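Local coordinates for protein shikimate dehydrogenase (NADP(+)) (Thermus thermophilus, PDB 2CY0) that catalyses the reversible NADPH-linked reduction of 3-dehydroshikimate to shikimate, a step on the chorismate pathway to the aromatic amino acids, at residues 228-233 with 252-257; 25-30 with 246-251; 191-196 with 219-224. All blocks are in the same frame, centred on the assembly; numbering follows the deposited sequence.

Contact 1 of 3, residues 228-233 with 252-257; sequences GLPMLA and GMEEAA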
loop_
_atom_site.group_PDB
_atom_site.type_symbol
_atom_site.label_atom_id
_atom_site.label_comp_id
_atom_site.label_asym_id
_atom_site.label_seq_id
_atom_site.Cartn_x
_atom_site.Cartn_y
_atom_site.Cartn_z
ATOM N N GLY B 228 17.417 -10.765 -20.282
ATOM C CA GLY B 228 16.743 -10.812 -18.997
ATOM C C GLY B 228 16.664 -9.475 -18.280
ATOM O O GLY B 228 16.041 -9.384 -17.229
ATOM N N LEU B 229 17.274 -8.431 -18.833
ATOM C CA LEU B 229 17.247 -7.127 -18.169
ATOM C C LEU B 229 15.897 -6.409 -18.184
ATOM O O LEU B 229 15.536 -5.759 -17.207
ATOM C CB LEU B 229 18.333 -6.207 -18.739
ATOM C CG LEU B 229 19.767 -6.605 -18.375
ATOM C CD1 LEU B 229 20.737 -5.599 -18.964
ATOM C CD2 LEU B 229 19.923 -6.668 -16.864
ATOM N N PRO B 230 15.140 -6.495 -19.294
ATOM C CA PRO B 230 13.843 -5.808 -19.294
ATOM C C PRO B 230 12.951 -6.300 -18.161
ATOM O O PRO B 230 12.267 -5.501 -17.514
ATOM C CB PRO B 230 13.280 -6.133 -20.673
ATOM C CG PRO B 230 14.508 -6.174 -21.517
ATOM C CD PRO B 230 15.478 -6.967 -20.649
ATOM N N MET B 231 12.961 -7.607 -17.912
ATOM C CA MET B 231 12.142 -8.158 -16.839
ATOM C C MET B 231 12.640 -7.625 -15.506
ATOM O O MET B 231 11.850 -7.233 -14.644
ATOM C CB MET B 231 12.202 -9.683 -16.808
ATOM C CG MET B 231 11.423 -10.264 -15.627
ATOM S SD MET B 231 11.458 -12.057 -15.519
ATOM C CE MET B 231 11.290 -12.312 -13.767
ATOM N N LEU B 232 13.956 -7.623 -15.335
ATOM C CA LEU B 232 14.557 -7.132 -14.099
ATOM C C LEU B 232 14.127 -5.687 -13.858
ATOM O O LEU B 232 13.700 -5.328 -12.759
ATOM C CB LEU B 232 16.091 -7.210 -14.187
ATOM C CG LEU B 232 16.877 -6.927 -12.900
ATOM C CD1 LEU B 232 16.498 -7.952 -11.834
ATOM C CD2 LEU B 232 18.363 -7.002 -13.183
ATOM N N ALA B 233 14.228 -4.866 -14.898
ATOM C CA ALA B 233 13.871 -3.450 -14.809
ATOM C C ALA B 233 12.409 -3.205 -14.457
ATOM O O ALA B 233 12.102 -2.352 -13.612
ATOM C CB ALA B 233 14.218 -2.734 -16.117
ATOM N N GLY B 252 15.106 3.512 -18.045
ATOM C CA GLY B 252 16.187 4.057 -17.241
ATOM C C GLY B 252 16.667 3.032 -16.230
ATOM O O GLY B 252 17.858 2.960 -15.921
ATOM N N MET B 253 15.735 2.239 -15.706
ATOM C CA MET B 253 16.077 1.191 -14.750
ATOM C C MET B 253 17.014 0.191 -15.434
ATOM O O MET B 253 18.000 -0.254 -14.847
ATOM C CB MET B 253 14.811 0.460 -14.278
ATOM C CG MET B 253 13.818 1.321 -13.519
ATOM S SD MET B 253 14.372 1.736 -11.866
ATOM C CE MET B 253 13.581 0.439 -10.941
ATOM N N GLU B 254 16.704 -0.154 -16.683
ATOM C CA GLU B 254 17.522 -1.104 -17.422
ATOM C C GLU B 254 18.914 -0.536 -17.677
ATOM O O GLU B 254 19.912 -1.243 -17.538
ATOM C CB GLU B 254 16.864 -1.470 -18.756
ATOM C CG GLU B 254 17.602 -2.578 -19.494
ATOM C CD GLU B 254 16.885 -3.041 -20.751
ATOM O OE1 GLU B 254 15.658 -2.853 -20.841
ATOM O OE2 GLU B 254 17.550 -3.609 -21.643
ATOM N N GLU B 255 18.975 0.739 -18.052
ATOM C CA GLU B 255 20.255 1.387 -18.314
ATOM C C GLU B 255 21.137 1.352 -17.072
ATOM O O GLU B 255 22.336 1.084 -17.157
ATOM C CB GLU B 255 20.042 2.841 -18.747
ATOM C CG GLU B 255 21.332 3.621 -18.939
ATOM C CD GLU B 255 22.329 2.888 -19.823
ATOM O OE1 GLU B 255 21.885 2.179 -20.753
ATOM O OE2 GLU B 255 23.551 3.024 -19.595
ATOM N N ALA B 256 20.536 1.627 -15.919
ATOM C CA ALA B 256 21.269 1.633 -14.662
ATOM C C ALA B 256 21.843 0.248 -14.397
ATOM O O ALA B 256 22.981 0.113 -13.941
ATOM C CB ALA B 256 20.349 2.051 -13.520
ATOM N N ALA B 257 21.055 -0.786 -14.678
ATOM C CA ALA B 257 21.522 -2.150 -14.475
ATOM C C ALA B 257 22.677 -2.448 -15.428
ATOM O O ALA B 257 23.681 -3.047 -15.036
ATOM C CB ALA B 257 20.376 -3.141 -14.698
#
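Glu254 lays its extended side chain over the first turn of the facing helix, overlapping Leu229 and Pro230. Its CG is anti to the backbone N (chi1 -173°), which carries the chain across to the facing helix, so that CG lies 3.8 Å from Leu229 CB. Beyond it the carboxylate comes down on the proline ring, with Glu254 OE1 3.6 Å from Pro230 CG. The oxygens touch carbon here and form no bond to this segment, although a carboxylate beside the N-terminal turn of a helix is probably stabilised somewhat by the helix dipole. One turn further on, Ala233 brings the backbones together: its CB meets Glu254 N at 3.6 Å and Met253 CB at 3.7 Å. The methyl is small enough to let the CA atoms of Ala233 and Glu254 approach to 5.1 Å.

This is the packing of the last two helices of the chain, 229-244 and 250-261, whose axes approach to 8.5 Å over these segments, at 116° between their N-to-C directions. Gly228, which binds NADP(+), lies at the head of this segment, and the side chain of Leu229 lies about 4 Å from that of Tyr207, which binds shikimate. Shortening Glu254 to an alanine would probably uncover Leu229 CB and the Pro230 ring, leaving a gap between the helices on that flank. At its branched end Leu229 meets Ala257 more loosely, CD2 lying 4.2 Å from Ala257 CB. Met253, bent at chi2 and chi3, keeps CG and CE beside Ala233 O while it also packs on Met19, Phe22 and Ala23 of helix 16-26.

Contact 2 of 3, residues 25-30 with 246-251; sequences ESLGLE and LLPDPS
At the C-terminal end of helix 16-26, where a Schellman motif closes the helix, Leu27 packs against the connection that leads into helix 250-261. Its CD1 does the touching, 4.0 Å from Pro248 CB and 4.1 Å from Leu246 CB. The leucine and the proline ring meet at a slant, whereas Leu27 and Leu246 lie alongside each other, pointing opposite ways. With CG anti to the carbonyl carbon (chi1 -66°), Leu27 places CD1 against both residues. Leu29 makes a separate touch, tip to tip with Leu246, its CD1 lying 4.0 Å from Leu246 CD2.

The turn that sets the two leucines in place has Gly28, at positive phi, as its C-prime residue. Gly28 N bonds to Glu25 O at 3.0 Å, and Leu29 N reaches back to Leu24 O. Across from it, Asp249 is the N-cap of helix 250-261: its OD1 accepts a hydrogen bond from Gly252 N and a weak one from Ser251 N, 2.7 Å away but bent to 124°. A water joins the last turn of one helix to the cap of the other, donating to Ser26 OG at 2.8 Å and accepting from Asp249 N at 3.0 Å. Ser26 OG also bonds to carbonyls of its own last helical turn.

Phe240 of helix 229-244 packs on both Leu27 and Pro248. At the far end the apolar patch extends across the dimer, where Leu29 meets Leu29 of the second subunit and Leu246 meets Leu2 of that subunit.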
loop_
_atom_site.group_PDB
_atom_site.type_symbol
_atom_site.label_atom_id
_atom_site.label_comp_id
_atom_site.label_asym_id
_atom_site.label_seq_id
_atom_site.Cartn_x
_atom_site.Cartn_y
_atom_site.Cartn_z
ATOM N N GLU B 25 16.546 9.175 -7.586
ATOM C CA GLU B 25 17.090 10.392 -8.181
ATOM C C GLU B 25 16.240 10.959 -9.316
ATOM O O GLU B 25 15.907 12.144 -9.316
ATOM C CB GLU B 25 18.504 10.128 -8.697
ATOM C CG GLU B 25 19.163 11.328 -9.345
ATOM C CD GLU B 25 20.469 10.963 -10.020
ATOM O OE1 GLU B 25 20.446 10.087 -10.910
ATOM O OE2 GLU B 25 21.516 11.547 -9.663
ATOM N N SER B 26 15.895 10.119 -10.286
ATOM C CA SER B 26 15.098 10.567 -11.421
ATOM C C SER B 26 13.718 11.061 -11.008
ATOM O O SER B 26 13.121 11.889 -11.696
ATOM C CB SER B 26 14.943 9.441 -12.452
ATOM O OG SER B 26 14.236 8.340 -11.911
ATOM N N LEU B 27 13.204 10.557 -9.892
ATOM C CA LEU B 27 11.887 10.974 -9.431
ATOM C C LEU B 27 11.969 12.099 -8.405
ATOM O O LEU B 27 10.964 12.471 -7.797
ATOM C CB LEU B 27 11.139 9.783 -8.839
ATOM C CG LEU B 27 10.772 8.671 -9.826
ATOM C CD1 LEU B 27 10.287 7.452 -9.066
ATOM C CD2 LEU B 27 9.701 9.164 -10.791
ATOM N N GLY B 28 13.169 12.642 -8.220
ATOM C CA GLY B 28 13.353 13.721 -7.267
ATOM C C GLY B 28 12.954 13.367 -5.847
ATOM O O GLY B 28 12.445 14.211 -5.111
ATOM N N LEU B 29 13.188 12.122 -5.447
ATOM C CA LEU B 29 12.841 11.693 -4.097
ATOM C C LEU B 29 14.092 11.456 -3.264
ATOM O O LEU B 29 15.133 11.060 -3.790
ATOM C CB LEU B 29 12.010 10.409 -4.150
ATOM C CG LEU B 29 10.624 10.521 -4.786
ATOM C CD1 LEU B 29 10.044 9.127 -4.998
ATOM C CD2 LEU B 29 9.716 11.352 -3.885
ATOM N N GLU B 30 13.990 11.708 -1.966
ATOM C CA GLU B 30 15.112 11.497 -1.065
ATOM C C GLU B 30 14.971 10.156 -0.365
ATOM O O GLU B 30 13.927 9.847 0.201
ATOM C CB GLU B 30 15.182 12.615 -0.022
ATOM C CG GLU B 30 15.718 13.922 -0.564
ATOM C CD GLU B 30 17.143 13.788 -1.070
ATOM O OE1 GLU B 30 18.031 13.465 -0.253
ATOM O OE2 GLU B 30 17.374 14.001 -2.282
ATOM N N LEU B 246 4.652 5.949 -7.541
ATOM C CA LEU B 246 5.315 6.546 -8.696
ATOM C C LEU B 246 6.090 5.472 -9.456
ATOM O O LEU B 246 6.813 4.677 -8.853
ATOM C CB LEU B 246 6.285 7.648 -8.262
ATOM C CG LEU B 246 5.754 8.911 -7.582
ATOM C CD1 LEU B 246 5.171 8.561 -6.226
ATOM C CD2 LEU B 246 6.889 9.900 -7.413
ATOM N N LEU B 247 5.948 5.460 -10.777
ATOM C CA LEU B 247 6.634 4.475 -11.613
ATOM C C LEU B 247 7.891 5.042 -12.251
ATOM O O LEU B 247 7.810 5.915 -13.113
ATOM C CB LEU B 247 5.710 3.980 -12.733
ATOM C CG LEU B 247 6.331 2.991 -13.729
ATOM C CD1 LEU B 247 6.358 1.594 -13.129
ATOM C CD2 LEU B 247 5.508 2.980 -15.006
ATOM N N PRO B 248 9.074 4.569 -11.834
ATOM C CA PRO B 248 10.288 5.102 -12.457
ATOM C C PRO B 248 10.380 4.571 -13.894
ATOM O O PRO B 248 9.814 3.520 -14.206
ATOM C CB PRO B 248 11.399 4.560 -11.568
ATOM C CG PRO B 248 10.843 3.246 -11.114
ATOM C CD PRO B 248 9.406 3.595 -10.780
ATOM N N ASP B 249 11.083 5.301 -14.758
ATOM C CA ASP B 249 11.243 4.913 -16.158
ATOM C C ASP B 249 11.916 3.547 -16.262
ATOM O O ASP B 249 13.096 3.407 -15.959
ATOM C CB ASP B 249 12.099 5.947 -16.886
ATOM C CG ASP B 249 12.155 5.714 -18.385
ATOM O OD1 ASP B 249 12.283 4.548 -18.822
ATOM O OD2 ASP B 249 12.087 6.710 -19.131
ATOM N N PRO B 250 11.175 2.524 -16.705
ATOM C CA PRO B 250 11.740 1.176 -16.834
ATOM C C PRO B 250 12.969 1.136 -17.738
ATOM O O PRO B 250 13.892 0.350 -17.513
ATOM C CB PRO B 250 10.568 0.367 -17.392
ATOM C CG PRO B 250 9.352 1.100 -16.818
ATOM C CD PRO B 250 9.748 2.532 -17.072
ATOM N N SER B 251 12.978 1.979 -18.765
ATOM C CA SER B 251 14.108 2.027 -19.685
ATOM C C SER B 251 15.329 2.529 -18.915
ATOM O O SER B 251 16.439 2.030 -19.098
ATOM C CB SER B 251 13.801 2.962 -20.860
ATOM O OG SER B 251 14.839 2.919 -21.825
HETATM O O HOH W 1 12.269 7.936 -13.790
#

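Contact 3 of 3, residues 191-196 with 219-224; sequences LPAELF and KAKGLK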
loop_
_atom_site.group_PDB
_atom_site.type_symbol
_atom_site.label_atom_id
_atom_site.label_comp_id
_atom_site.label_asym_id
_atom_site.label_seq_id
_atom_site.Cartn_x
_atom_site.Cartn_y
_atom_site.Cartn_z
ATOM N N LEU B 191 18.650 -25.709 -24.529
ATOM C CA LEU B 191 17.949 -26.166 -25.725
ATOM C C LEU B 191 18.823 -26.276 -26.973
ATOM O O LEU B 191 19.336 -25.275 -27.474
ATOM C CB LEU B 191 16.781 -25.221 -26.028
ATOM C CG LEU B 191 15.886 -25.573 -27.219
ATOM C CD1 LEU B 191 14.984 -26.733 -26.833
ATOM C CD2 LEU B 191 15.048 -24.364 -27.633
ATOM N N PRO B 192 18.980 -27.500 -27.507
ATOM C CA PRO B 192 19.788 -27.747 -28.708
ATOM C C PRO B 192 19.231 -26.965 -29.896
ATOM O O PRO B 192 18.023 -26.974 -30.138
ATOM C CB PRO B 192 19.651 -29.252 -28.916
ATOM C CG PRO B 192 19.379 -29.772 -27.541
ATOM C CD PRO B 192 18.419 -28.759 -26.991
ATOM N N ALA B 193 20.111 -26.299 -30.636
ATOM C CA ALA B 193 19.709 -25.494 -31.788
ATOM C C ALA B 193 18.667 -26.176 -32.665
ATOM O O ALA B 193 17.741 -25.539 -33.163
ATOM C CB ALA B 193 20.938 -25.145 -32.625
ATOM N N GLU B 194 18.827 -27.479 -32.850
ATOM C CA GLU B 194 17.924 -28.254 -33.687
ATOM C C GLU B 194 16.480 -28.310 -33.185
ATOM O O GLU B 194 15.565 -28.575 -33.959
ATOM C CB GLU B 194 18.463 -29.678 -33.853
ATOM C CG GLU B 194 19.915 -29.773 -34.331
ATOM C CD GLU B 194 20.921 -29.671 -33.196
ATOM O OE1 GLU B 194 20.536 -29.901 -32.031
ATOM O OE2 GLU B 194 22.103 -29.382 -33.469
ATOM N N LEU B 195 16.272 -28.059 -31.900
ATOM C CA LEU B 195 14.926 -28.095 -31.343
ATOM C C LEU B 195 14.299 -26.705 -31.273
ATOM O O LEU B 195 13.196 -26.538 -30.753
ATOM C CB LEU B 195 14.964 -28.728 -29.950
ATOM C CG LEU B 195 15.484 -30.165 -29.934
ATOM C CD1 LEU B 195 15.521 -30.695 -28.512
ATOM C CD2 LEU B 195 14.586 -31.030 -30.810
ATOM N N PHE B 196 15.000 -25.711 -31.809
ATOM C CA PHE B 196 14.497 -24.346 -31.789
ATOM C C PHE B 196 13.283 -24.118 -32.669
ATOM O O PHE B 196 13.206 -24.612 -33.796
ATOM C CB PHE B 196 15.607 -23.363 -32.169
ATOM C CG PHE B 196 16.260 -22.729 -30.983
ATOM C CD1 PHE B 196 15.645 -21.671 -30.320
ATOM C CD2 PHE B 196 17.461 -23.220 -30.489
ATOM C CE1 PHE B 196 16.208 -21.128 -29.169
ATOM C CE2 PHE B 196 18.033 -22.684 -29.336
ATOM C CZ PHE B 196 17.408 -21.631 -28.678
ATOM N N LYS B 219 18.368 -16.298 -31.979
ATOM C CA LYS B 219 18.491 -15.216 -32.943
ATOM C C LYS B 219 18.955 -15.708 -34.315
ATOM O O LYS B 219 18.419 -15.298 -35.349
ATOM C CB LYS B 219 19.461 -14.171 -32.406
ATOM C CG LYS B 219 19.621 -12.986 -33.311
ATOM C CD LYS B 219 20.378 -11.871 -32.626
ATOM C CE LYS B 219 20.691 -10.782 -33.630
ATOM N NZ LYS B 219 19.561 -10.611 -34.589
ATOM N N ALA B 220 19.956 -16.582 -34.314
ATOM C CA ALA B 220 20.488 -17.145 -35.550
ATOM C C ALA B 220 19.362 -17.827 -36.325
ATOM O O ALA B 220 19.331 -17.794 -37.559
ATOM C CB ALA B 220 21.582 -18.150 -35.231
ATOM N N LYS B 221 18.437 -18.441 -35.588
ATOM C CA LYS B 221 17.305 -19.136 -36.193
ATOM C C LYS B 221 16.229 -18.209 -36.741
ATOM O O LYS B 221 15.368 -18.643 -37.506
ATOM C CB LYS B 221 16.691 -20.112 -35.188
ATOM C CG LYS B 221 17.458 -21.417 -35.099
ATOM C CD LYS B 221 17.343 -22.184 -36.416
ATOM C CE LYS B 221 18.359 -23.317 -36.518
ATOM N NZ LYS B 221 18.310 -24.233 -35.346
ATOM N N GLY B 222 16.273 -16.939 -36.351
ATOM C CA GLY B 222 15.297 -15.990 -36.853
ATOM C C GLY B 222 14.211 -15.595 -35.875
ATOM O O GLY B 222 13.249 -14.930 -36.260
ATOM N N LEU B 223 14.355 -16.003 -34.617
ATOM C CA LEU B 223 13.379 -15.672 -33.584
ATOM C C LEU B 223 13.678 -14.287 -33.001
ATOM O O LEU B 223 14.830 -13.846 -32.998
ATOM C CB LEU B 223 13.429 -16.718 -32.465
ATOM C CG LEU B 223 12.756 -18.083 -32.644
ATOM C CD1 LEU B 223 13.083 -18.692 -33.990
ATOM C CD2 LEU B 223 13.209 -18.985 -31.515
ATOM N N LYS B 224 12.643 -13.583 -32.541
ATOM C CA LYS B 224 12.855 -12.275 -31.918
ATOM C C LYS B 224 13.402 -12.668 -30.549
ATOM O O LYS B 224 13.071 -13.736 -30.036
ATOM C CB LYS B 224 11.535 -11.516 -31.714
ATOM C CG LYS B 224 10.698 -11.288 -32.960
ATOM C CD LYS B 224 9.266 -10.884 -32.582
ATOM C CE LYS B 224 8.938 -9.466 -33.023
ATOM N NZ LYS B 224 7.517 -9.351 -33.463
#
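Two turns face each other, a 3-10 turn at 193-195 and the Schellman end of helix 213-220, with Phe196 CA and Lys221 CA 7.4 Å apart. The first is held by bonds from Leu195 N to Pro192 O and from Phe196 N to Ala193 O; the second has Gly222 at phi 105° and a bond from Gly222 N to Lys219 O.

Leu223 meets the Phe196 ring at its edge, near the ring plane, with CD2 3.8 Å from Phe196 CD1. One face of the ring is occupied from its own segment by Leu191 CD2, 3.6 Å above the plane and over the centre. Lys221 passes beside the base of the aromatic side chain, its CG 4.0 Å from Phe196 CB. Bent at chi2 (-66°) and again at chi4, the lysine then brings NZ to 2.6 Å from Ala193 O, at an angle too poor for a hydrogen bond.

The contact lies at the edge of the parallel-sheet Rossmann domain, away from the substrate and cofactor sites. It joins the loop ahead of strand 201-204 to the turn that enters edge strand 224-226, with Leu175 of strand 174-177 also packing on Phe196.

Lys221 therefore contributes its methylene chain to an apolar contact, while its NZ sits close to Ala193 O without a well-formed bond and, with Lys221 NZ 6.7 Å from Glu194 OE2, probably feels a weaker, longer-range pull from that carboxylate.

In the fold
Contacts 1 and 2 share helix 250-261 and lie with their centres about 13 Å apart; they touch where Met253 SD meets Pro248 CG. Their segments alternate along the chain, and both contacts bring the C-terminal helices beside helix 16-26 of the substrate-binding domain. Contact 3 belongs to the other lobe, the NADP(+)-binding domain built on the parallel sheet, its centre about 24 Å from that of contact 1 and 37 Å from that of contact 2. It closes before contact 1 opens and is nested within the long loop that contact 2 closes. Strand 224-226 and Gly228 link the two regions, leading the chain from the nucleotide-binding domain back to the substrate-binding side.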